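PDB 1ZCH: FMN reductase [NAD(P)H], which catalyses the NAD(P)H-dependent reduction of FMN and also reduces nitroaromatic compounds, quinones, chromates and azo dyes, working as an FMN-containing homodimer. Local coordinates for residues A[32-37]-A[119-124]; A[58-63]-A[143-148]; A[137-142]-A[234-239]. One frame throughout, in Å; residues are numbered along the deposited sequence.

Contact 1. Residues A[32-37]-A[119-124]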
loop_
_atom_site.group_PDB
_atom_site.type_symbol
_atom_site.label_atom_id
_atom_site.label_comp_id
_atom_site.label_asym_id
_atom_site.label_seq_id
_atom_site.Cartn_x
_atom_site.Cartn_y
_atom_site.Cartn_z
ATOM N N GLU A 32 0.649 -14.557 -7.835
ATOM C CA GLU A 32 -0.780 -14.742 -8.069
ATOM C C GLU A 32 -1.557 -14.016 -6.981
ATOM O O GLU A 32 -2.593 -13.410 -7.242
ATOM C CB GLU A 32 -1.140 -16.231 -8.024
ATOM C CG GLU A 32 -0.584 -17.067 -9.165
ATOM C CD GLU A 32 -0.838 -18.552 -8.967
ATOM O OE1 GLU A 32 -1.996 -18.923 -8.678
ATOM O OE2 GLU A 32 0.117 -19.349 -9.100
ATOM N N ALA A 33 -1.054 -14.090 -5.753
ATOM C CA ALA A 33 -1.707 -13.430 -4.631
ATOM C C ALA A 33 -1.702 -11.920 -4.871
ATOM O O ALA A 33 -2.717 -11.247 -4.675
ATOM C CB ALA A 33 -0.980 -13.762 -3.337
ATOM N N VAL A 34 -0.557 -11.401 -5.304
ATOM C CA VAL A 34 -0.414 -9.975 -5.586
ATOM C C VAL A 34 -1.414 -9.535 -6.657
ATOM O O VAL A 34 -2.157 -8.572 -6.476
ATOM C CB VAL A 34 1.016 -9.642 -6.077
ATOM C CG1 VAL A 34 1.068 -8.223 -6.625
ATOM C CG2 VAL A 34 2.009 -9.777 -4.927
ATOM N N GLN A 35 -1.427 -10.241 -7.779
ATOM C CA GLN A 35 -2.341 -9.893 -8.859
ATOM C C GLN A 35 -3.810 -9.973 -8.459
ATOM O O GLN A 35 -4.628 -9.191 -8.936
ATOM C CB GLN A 35 -2.098 -10.791 -10.073
ATOM C CG GLN A 35 -0.826 -10.457 -10.836
ATOM C CD GLN A 35 -0.870 -10.979 -12.258
ATOM O OE1 GLN A 35 -0.604 -12.152 -12.514
ATOM N NE2 GLN A 35 -1.235 -10.110 -13.191
ATOM N N SER A 36 -4.135 -10.913 -7.576
ATOM C CA SER A 36 -5.514 -11.112 -7.136
ATOM C C SER A 36 -6.047 -10.038 -6.190
ATOM O O SER A 36 -7.256 -9.939 -5.980
ATOM C CB SER A 36 -5.654 -12.486 -6.478
ATOM O OG SER A 36 -5.348 -13.523 -7.397
ATOM N N ALA A 37 -5.153 -9.240 -5.620
ATOM C CA ALA A 37 -5.556 -8.182 -4.700
ATOM C C ALA A 37 -6.246 -7.043 -5.446
ATOM O O ALA A 37 -6.119 -6.910 -6.663
ATOM C CB ALA A 37 -4.336 -7.652 -3.943
ATOM N N GLY A 119 2.174 -5.478 0.680
ATOM C CA GLY A 119 1.588 -6.096 1.856
ATOM C C GLY A 119 1.050 -7.486 1.555
ATOM O O GLY A 119 1.173 -8.404 2.370
ATOM N N THR A 120 0.456 -7.641 0.376
ATOM C CA THR A 120 -0.099 -8.921 -0.038
ATOM C C THR A 120 1.014 -9.934 -0.294
ATOM O O THR A 120 0.895 -11.099 0.084
ATOM C CB THR A 120 -0.959 -8.764 -1.310
ATOM O OG1 THR A 120 -2.013 -7.825 -1.056
ATOM C CG2 THR A 120 -1.574 -10.097 -1.711
ATOM N N ALA A 121 2.097 -9.486 -0.926
ATOM C CA ALA A 121 3.233 -10.364 -1.214
ATOM C C ALA A 121 3.880 -10.812 0.087
ATOM O O ALA A 121 4.277 -11.973 0.233
ATOM C CB ALA A 121 4.261 -9.637 -2.081
ATOM N N THR A 122 3.993 -9.881 1.031
ATOM C CA THR A 122 4.580 -10.191 2.327
ATOM C C THR A 122 3.760 -11.283 3.005
ATOM O O THR A 122 4.305 -12.268 3.496
ATOM C CB THR A 122 4.610 -8.938 3.230
ATOM O OG1 THR A 122 5.520 -7.980 2.676
ATOM C CG2 THR A 122 5.058 -9.300 4.645
ATOM N N ALA A 123 2.446 -11.103 3.024
ATOM C CA ALA A 123 1.553 -12.073 3.646
ATOM C C ALA A 123 1.672 -13.449 2.987
ATOM O O ALA A 123 1.763 -14.474 3.666
ATOM C CB ALA A 123 0.116 -11.579 3.563
ATOM N N ALA A 124 1.679 -13.465 1.660
ATOM C CA ALA A 124 1.780 -14.715 0.912
ATOM C C ALA A 124 3.099 -15.443 1.159
ATOM O O ALA A 124 3.115 -16.633 1.491
ATOM C CB ALA A 124 1.615 -14.439 -0.587
#

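Contact 2. Residues A[58-63]-A[143-148]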
loop_
_atom_site.group_PDB
_atom_site.type_symbol
_atom_site.label_atom_id
_atom_site.label_comp_id
_atom_site.label_asym_id
_atom_site.label_seq_id
_atom_site.Cartn_x
_atom_site.Cartn_y
_atom_site.Cartn_z
ATOM N N LYS A 58 23.330 -7.628 -6.574
ATOM C CA LYS A 58 24.406 -7.020 -5.800
ATOM C C LYS A 58 24.426 -5.515 -6.067
ATOM O O LYS A 58 24.596 -4.713 -5.148
ATOM C CB LYS A 58 25.753 -7.648 -6.183
ATOM C CG LYS A 58 26.947 -7.127 -5.399
ATOM C CD LYS A 58 28.235 -7.826 -5.838
ATOM C CE LYS A 58 29.452 -7.309 -5.076
ATOM N NZ LYS A 58 30.726 -7.934 -5.551
ATOM N N LYS A 59 24.236 -5.134 -7.328
ATOM C CA LYS A 59 24.227 -3.721 -7.690
ATOM C C LYS A 59 23.058 -3.019 -7.003
ATOM O O LYS A 59 23.192 -1.894 -6.526
ATOM C CB LYS A 59 24.095 -3.562 -9.206
ATOM C CG LYS A 59 25.236 -4.167 -10.009
ATOM C CD LYS A 59 24.991 -4.009 -11.501
ATOM C CE LYS A 59 26.118 -4.617 -12.315
ATOM N NZ LYS A 59 27.422 -3.970 -12.012
ATOM N N ILE A 60 21.909 -3.685 -6.966
ATOM C CA ILE A 60 20.730 -3.118 -6.322
ATOM C C ILE A 60 21.030 -2.864 -4.850
ATOM O O ILE A 60 20.688 -1.813 -4.303
ATOM C CB ILE A 60 19.516 -4.073 -6.435
ATOM C CG1 ILE A 60 19.063 -4.164 -7.895
ATOM C CG2 ILE A 60 18.379 -3.581 -5.548
ATOM C CD1 ILE A 60 17.889 -5.107 -8.130
ATOM N N SER A 61 21.674 -3.838 -4.213
ATOM C CA SER A 61 22.027 -3.726 -2.803
ATOM C C SER A 61 22.884 -2.488 -2.544
ATOM O O SER A 61 22.685 -1.776 -1.556
ATOM C CB SER A 61 22.784 -4.975 -2.357
ATOM O OG SER A 61 23.182 -4.864 -1.004
ATOM N N GLU A 62 23.839 -2.239 -3.435
ATOM C CA GLU A 62 24.730 -1.093 -3.299
ATOM C C GLU A 62 23.966 0.217 -3.453
ATOM O O GLU A 62 24.213 1.182 -2.730
ATOM C CB GLU A 62 25.851 -1.175 -4.341
ATOM C CG GLU A 62 26.579 -2.514 -4.338
ATOM C CD GLU A 62 27.791 -2.536 -5.249
ATOM O OE1 GLU A 62 27.665 -2.142 -6.431
ATOM O OE2 GLU A 62 28.873 -2.959 -4.781
ATOM N N LEU A 63 23.033 0.246 -4.397
ATOM C CA LEU A 63 22.230 1.438 -4.637
ATOM C C LEU A 63 21.269 1.686 -3.471
ATOM O O LEU A 63 20.825 2.816 -3.252
ATOM C CB LEU A 63 21.440 1.281 -5.939
ATOM C CG LEU A 63 22.259 1.228 -7.236
ATOM C CD1 LEU A 63 21.346 0.948 -8.421
ATOM C CD2 LEU A 63 22.987 2.547 -7.429
ATOM N N GLN A 143 17.416 7.082 -10.060
ATOM C CA GLN A 143 17.856 7.178 -11.449
ATOM C C GLN A 143 18.711 5.983 -11.868
ATOM O O GLN A 143 18.487 5.395 -12.929
ATOM C CB GLN A 143 18.628 8.476 -11.684
ATOM C CG GLN A 143 18.996 8.690 -13.144
ATOM C CD GLN A 143 17.804 8.506 -14.070
ATOM O OE1 GLN A 143 16.794 9.197 -13.944
ATOM N NE2 GLN A 143 17.915 7.564 -15.000
ATOM N N GLU A 144 19.692 5.629 -11.044
ATOM C CA GLU A 144 20.565 4.494 -11.338
ATOM C C GLU A 144 19.752 3.207 -11.435
ATOM O O GLU A 144 19.982 2.375 -12.315
ATOM C CB GLU A 144 21.619 4.311 -10.238
ATOM C CG GLU A 144 22.662 5.417 -10.112
ATOM C CD GLU A 144 22.083 6.741 -9.651
ATOM O OE1 GLU A 144 21.047 6.737 -8.948
ATOM O OE2 GLU A 144 22.679 7.791 -9.981
ATOM N N LEU A 145 18.810 3.042 -10.511
ATOM C CA LEU A 145 17.972 1.850 -10.474
ATOM C C LEU A 145 17.065 1.806 -11.698
ATOM O O LEU A 145 16.862 0.749 -12.295
ATOM C CB LEU A 145 17.131 1.839 -9.193
ATOM C CG LEU A 145 16.304 0.579 -8.913
ATOM C CD1 LEU A 145 17.223 -0.633 -8.780
ATOM C CD2 LEU A 145 15.501 0.776 -7.633
ATOM N N ILE A 146 16.525 2.962 -12.064
ATOM C CA ILE A 146 15.647 3.081 -13.224
ATOM C C ILE A 146 16.392 2.641 -14.484
ATOM O O ILE A 146 15.853 1.912 -15.318
ATOM C CB ILE A 146 15.160 4.540 -13.384
ATOM C CG1 ILE A 146 14.060 4.829 -12.357
ATOM C CG2 ILE A 146 14.679 4.793 -14.803
ATOM C CD1 ILE A 146 13.723 6.295 -12.206
ATOM N N GLU A 147 17.641 3.080 -14.608
ATOM C CA GLU A 147 18.465 2.734 -15.762
ATOM C C GLU A 147 18.854 1.261 -15.754
ATOM O O GLU A 147 18.812 0.592 -16.787
ATOM C CB GLU A 147 19.726 3.600 -15.787
ATOM C CG GLU A 147 19.419 5.076 -15.925
ATOM C CD GLU A 147 18.627 5.376 -17.183
ATOM O OE1 GLU A 147 17.809 6.319 -17.168
ATOM O OE2 GLU A 147 18.830 4.669 -18.193
ATOM N N LEU A 148 19.229 0.761 -14.582
ATOM C CA LEU A 148 19.642 -0.629 -14.440
ATOM C C LEU A 148 18.551 -1.621 -14.827
ATOM O O LEU A 148 18.812 -2.610 -15.513
ATOM C CB LEU A 148 20.078 -0.901 -12.995
ATOM C CG LEU A 148 20.524 -2.329 -12.666
ATOM C CD1 LEU A 148 21.798 -2.669 -13.436
ATOM C CD2 LEU A 148 20.761 -2.455 -11.170
#

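Contact 3. Residues A[137-142]-A[234-239]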
loop_
_atom_site.group_PDB
_atom_site.type_symbol
_atom_site.label_atom_id
_atom_site.label_comp_id
_atom_site.label_asym_id
_atom_site.label_seq_id
_atom_site.Cartn_x
_atom_site.Cartn_y
_atom_site.Cartn_z
ATOM N N ALA A 137 14.756 1.889 0.712
ATOM C CA ALA A 137 15.970 2.565 0.267
ATOM C C ALA A 137 16.157 2.576 -1.249
ATOM O O ALA A 137 17.083 3.212 -1.753
ATOM C CB ALA A 137 17.189 1.939 0.938
ATOM N N VAL A 138 15.295 1.872 -1.979
ATOM C CA VAL A 138 15.401 1.876 -3.434
ATOM C C VAL A 138 15.124 3.289 -3.941
ATOM O O VAL A 138 15.480 3.636 -5.067
ATOM C CB VAL A 138 14.399 0.900 -4.100
ATOM C CG1 VAL A 138 14.745 -0.532 -3.723
ATOM C CG2 VAL A 138 12.966 1.241 -3.687
ATOM N N ARG A 139 14.487 4.106 -3.105
ATOM C CA ARG A 139 14.182 5.476 -3.491
ATOM C C ARG A 139 15.368 6.419 -3.256
ATOM O O ARG A 139 15.278 7.612 -3.539
ATOM C CB ARG A 139 12.950 5.989 -2.731
ATOM C CG ARG A 139 11.675 5.186 -2.998
ATOM C CD ARG A 139 10.421 6.033 -2.786
ATOM N NE ARG A 139 10.176 6.382 -1.388
ATOM C CZ ARG A 139 9.446 5.655 -0.545
ATOM N NH1 ARG A 139 8.885 4.523 -0.953
ATOM N NH2 ARG A 139 9.257 6.069 0.703
ATOM N N GLY A 140 16.477 5.873 -2.756
ATOM C CA GLY A 140 17.661 6.678 -2.485
ATOM C C GLY A 140 18.459 7.047 -3.725
ATOM O O GLY A 140 18.978 8.157 -3.827
ATOM N N ASN A 141 18.565 6.110 -4.663
ATOM C CA ASN A 141 19.279 6.329 -5.922
ATOM C C ASN A 141 18.384 5.806 -7.043
ATOM O O ASN A 141 18.751 4.879 -7.769
ATOM C CB ASN A 141 20.611 5.567 -5.925
ATOM C CG ASN A 141 21.622 6.154 -4.960
ATOM O OD1 ASN A 141 22.099 7.275 -5.146
ATOM N ND2 ASN A 141 21.953 5.401 -3.917
ATOM N N PRO A 142 17.194 6.404 -7.199
ATOM C CA PRO A 142 16.214 6.016 -8.217
ATOM C C PRO A 142 16.660 6.060 -9.676
ATOM O O PRO A 142 16.319 5.169 -10.452
ATOM C CB PRO A 142 15.035 6.948 -7.932
ATOM C CG PRO A 142 15.698 8.172 -7.385
ATOM C CD PRO A 142 16.730 7.591 -6.456
ATOM N N PRO A 234 15.442 14.431 -0.642
ATOM C CA PRO A 234 14.908 15.673 -1.210
ATOM C C PRO A 234 14.772 15.670 -2.731
ATOM O O PRO A 234 14.351 16.664 -3.327
ATOM C CB PRO A 234 15.907 16.715 -0.723
ATOM C CG PRO A 234 17.203 15.967 -0.825
ATOM C CD PRO A 234 16.852 14.603 -0.238
ATOM N N HIS A 235 15.110 14.543 -3.346
ATOM C CA HIS A 235 15.069 14.392 -4.798
ATOM C C HIS A 235 13.836 13.657 -5.327
ATOM O O HIS A 235 13.785 13.312 -6.508
ATOM C CB HIS A 235 16.300 13.617 -5.251
ATOM C CG HIS A 235 16.416 12.270 -4.608
ATOM N ND1 HIS A 235 16.969 12.089 -3.359
ATOM C CD2 HIS A 235 15.967 11.053 -5.001
ATOM C CE1 HIS A 235 16.854 10.821 -3.008
ATOM N NE2 HIS A 235 16.249 10.170 -3.986
ATOM N N ILE A 236 12.848 13.409 -4.474
ATOM C CA ILE A 236 11.666 12.678 -4.922
ATOM C C ILE A 236 10.866 13.368 -6.021
ATOM O O ILE A 236 10.517 12.738 -7.021
ATOM C CB ILE A 236 10.722 12.348 -3.739
ATOM C CG1 ILE A 236 11.437 11.420 -2.754
ATOM C CG2 ILE A 236 9.445 11.673 -4.253
ATOM C CD1 ILE A 236 11.936 10.121 -3.381
ATOM N N ARG A 237 10.564 14.652 -5.846
ATOM C CA ARG A 237 9.803 15.361 -6.866
ATOM C C ARG A 237 10.541 15.290 -8.200
ATOM O O ARG A 237 9.930 15.086 -9.251
ATOM C CB ARG A 237 9.596 16.827 -6.478
ATOM C CG ARG A 237 8.872 17.613 -7.559
ATOM C CD ARG A 237 8.700 19.072 -7.194
ATOM N NE ARG A 237 7.951 19.786 -8.225
ATOM C CZ ARG A 237 7.565 21.053 -8.127
ATOM N NH1 ARG A 237 7.859 21.755 -7.040
ATOM N NH2 ARG A 237 6.875 21.616 -9.111
ATOM N N GLU A 238 11.856 15.465 -8.150
ATOM C CA GLU A 238 12.680 15.411 -9.352
ATOM C C GLU A 238 12.552 14.052 -10.044
ATOM O O GLU A 238 12.384 13.988 -11.261
ATOM C CB GLU A 238 14.144 15.682 -9.000
ATOM C CG GLU A 238 15.096 15.562 -10.178
ATOM C CD GLU A 238 16.490 16.059 -9.847
ATOM O OE1 GLU A 238 17.070 15.589 -8.845
ATOM O OE2 GLU A 238 17.005 16.921 -10.593
ATOM N N MET A 239 12.637 12.973 -9.266
ATOM C CA MET A 239 12.511 11.615 -9.805
ATOM C C MET A 239 11.174 11.465 -10.513
ATOM O O MET A 239 11.102 11.010 -11.656
ATOM C CB MET A 239 12.578 10.564 -8.685
ATOM C CG MET A 239 12.064 9.176 -9.121
ATOM S SD MET A 239 11.771 7.978 -7.779
ATOM C CE MET A 239 10.125 8.447 -7.260
#

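Contact 1. Residues A[32-37]-A[119-124]
Val34 and Thr120, 5.7 Å apart between their CA atoms, mark the nearest backbone approach of two helix segments, 32-36 and 119-124, that run roughly antiparallel at 144° with axes 8.4 Å apart. Small side chains permit this closeness. Thr120 faces the other helix with OG1 anti to the carbonyl carbon (chi1 -58°), which sets CG2 anti to the backbone N and lays this methyl against the facing backbone, 3.4 Å from Ala33 O. Its OG1 branch sits beside Ala37, 3.7 Å from the CB of that residue, while its hydroxyl is hydrogen-bonded to Ile116 O one turn back on its own helix. The methyls of Ala33 and Ala124 meet, CB to CB at 3.8 Å. Val34 turns its CG2 branch to Ala121, 3.6 Å from that CB, and also touches Ala117. The second subunit adds Leu8 against Ala33 and Ile5 against Ala124, and its Arg175, an FMN-pocket residue, hydrogen-bonds Gln35 O and Ala37 O. The pair is buried apolar packing of alanine, valine and threonine, joining helix 24-36 to the long helix 104-127 at the dimer interface of the nitroreductase fold.

Contact 2. Residues A[58-63]-A[143-148]
Leu63 lays both of its methyls against Glu144 where the helix segments 58-63 and 143-148 run almost antiparallel, at 164°, with their axes 10.4 Å apart. Its CB already points at the facing helix, and CG, anti to the carbonyl carbon (chi1 -66°), continues toward that helix and there branches. CD2 rests on the aliphatic base of Glu144, 3.6 Å from CB of that residue and with CG close by. CD1 also meets Glu144 CB, comes within 3.9 Å of the backbone N of Leu145, and lies 4.4 Å from Leu148 CD2. The glutamate thus contributes its methylene carbons to the contact. Leu148 answers from the other helix. Its chi1 of 179° carries CG out toward segment 58-63, and CD2 comes to lie 4.0 Å from Lys59 CB. The same methyl is 4.1 Å from Ile60 CG1, and Leu148 meets both side chains at about a right angle. The lysine offers carbon of its chain here, and its amino end turns off from the facing helix. Deeper in, Ile60 CG1 also touches Leu145 CD1, at 4.1 Å. The layer grades from the exposed Lys59 and Glu144 to the buried Ile60 and Leu145, which rest on the sheet: Ile60 packs on Phe76, Leu145 on Leu78 and Pro157, so helices 54-63 and 142-148 lie side by side over strands 75-82 and 155-164.

Contact 3. Residues A[137-142]-A[234-239]
His235 gives its NE2 hydrogen to Arg139 O in a short, fairly straight bond of 2.8 Å with an N-H...O angle of 161°. The donor lies in the carbonyl plane and the oxygen close to the ring plane, so the bond helps fix the rotation of the imidazole. Beside it, Pro142 brings CD to 3.6 Å from His235 NE2 and CG to 3.7 Å from His235 CD2, approaching the ring obliquely. Pro142 CB in turn meets Met239 SD closely, at 3.4 Å. Ile236 adds its CD1, 4.3 Å from Arg139 CB. His235 is the N-cap residue of helix 236-242; its CG stands between the backbone N and the carbonyl carbon (chi1 58°), and through its ring the helix start docks on the loop leading from strand 131-135 to helix 142-148 in the nitroreductase fold. Without the imidazole, as with an alanine here, Arg139 O would probably lose this donor and a gap would open beside the ring of Pro142. Further out, the 3-10 turn is held by Gly140 N bonding to Ala137 O at 2.9 Å, and Ala137 touches FMN. The Arg139 guanidinium forms a salt bridge, through NH2, with Glu105 of the second subunit, and Tyr233 meets the imidazole.

How the contacts relate
Contacts 2 and 3 adjoin, with centres 12 Å apart: Asn141 ND2 lies 2.9 Å from Leu63 O, probably hydrogen-bonded, and Leu145 CD2 packs 3.7 Å from Val138 CB. Contact 1 stands apart, its centre 25 Å from each of the others and across the chain's centre from contact 3. Of the three, contact 3 comes closest to FMN, since Ala137 touches FMN and the side chain of Arg139 lies about 5 Å from it. In contact 1 the side chain of Ala37 is about 8 Å from a bound FMN; in contact 2 that of Ile60 is about 10 Å from a bound FMN. Contacts 1 and 3 both reach the second subunit.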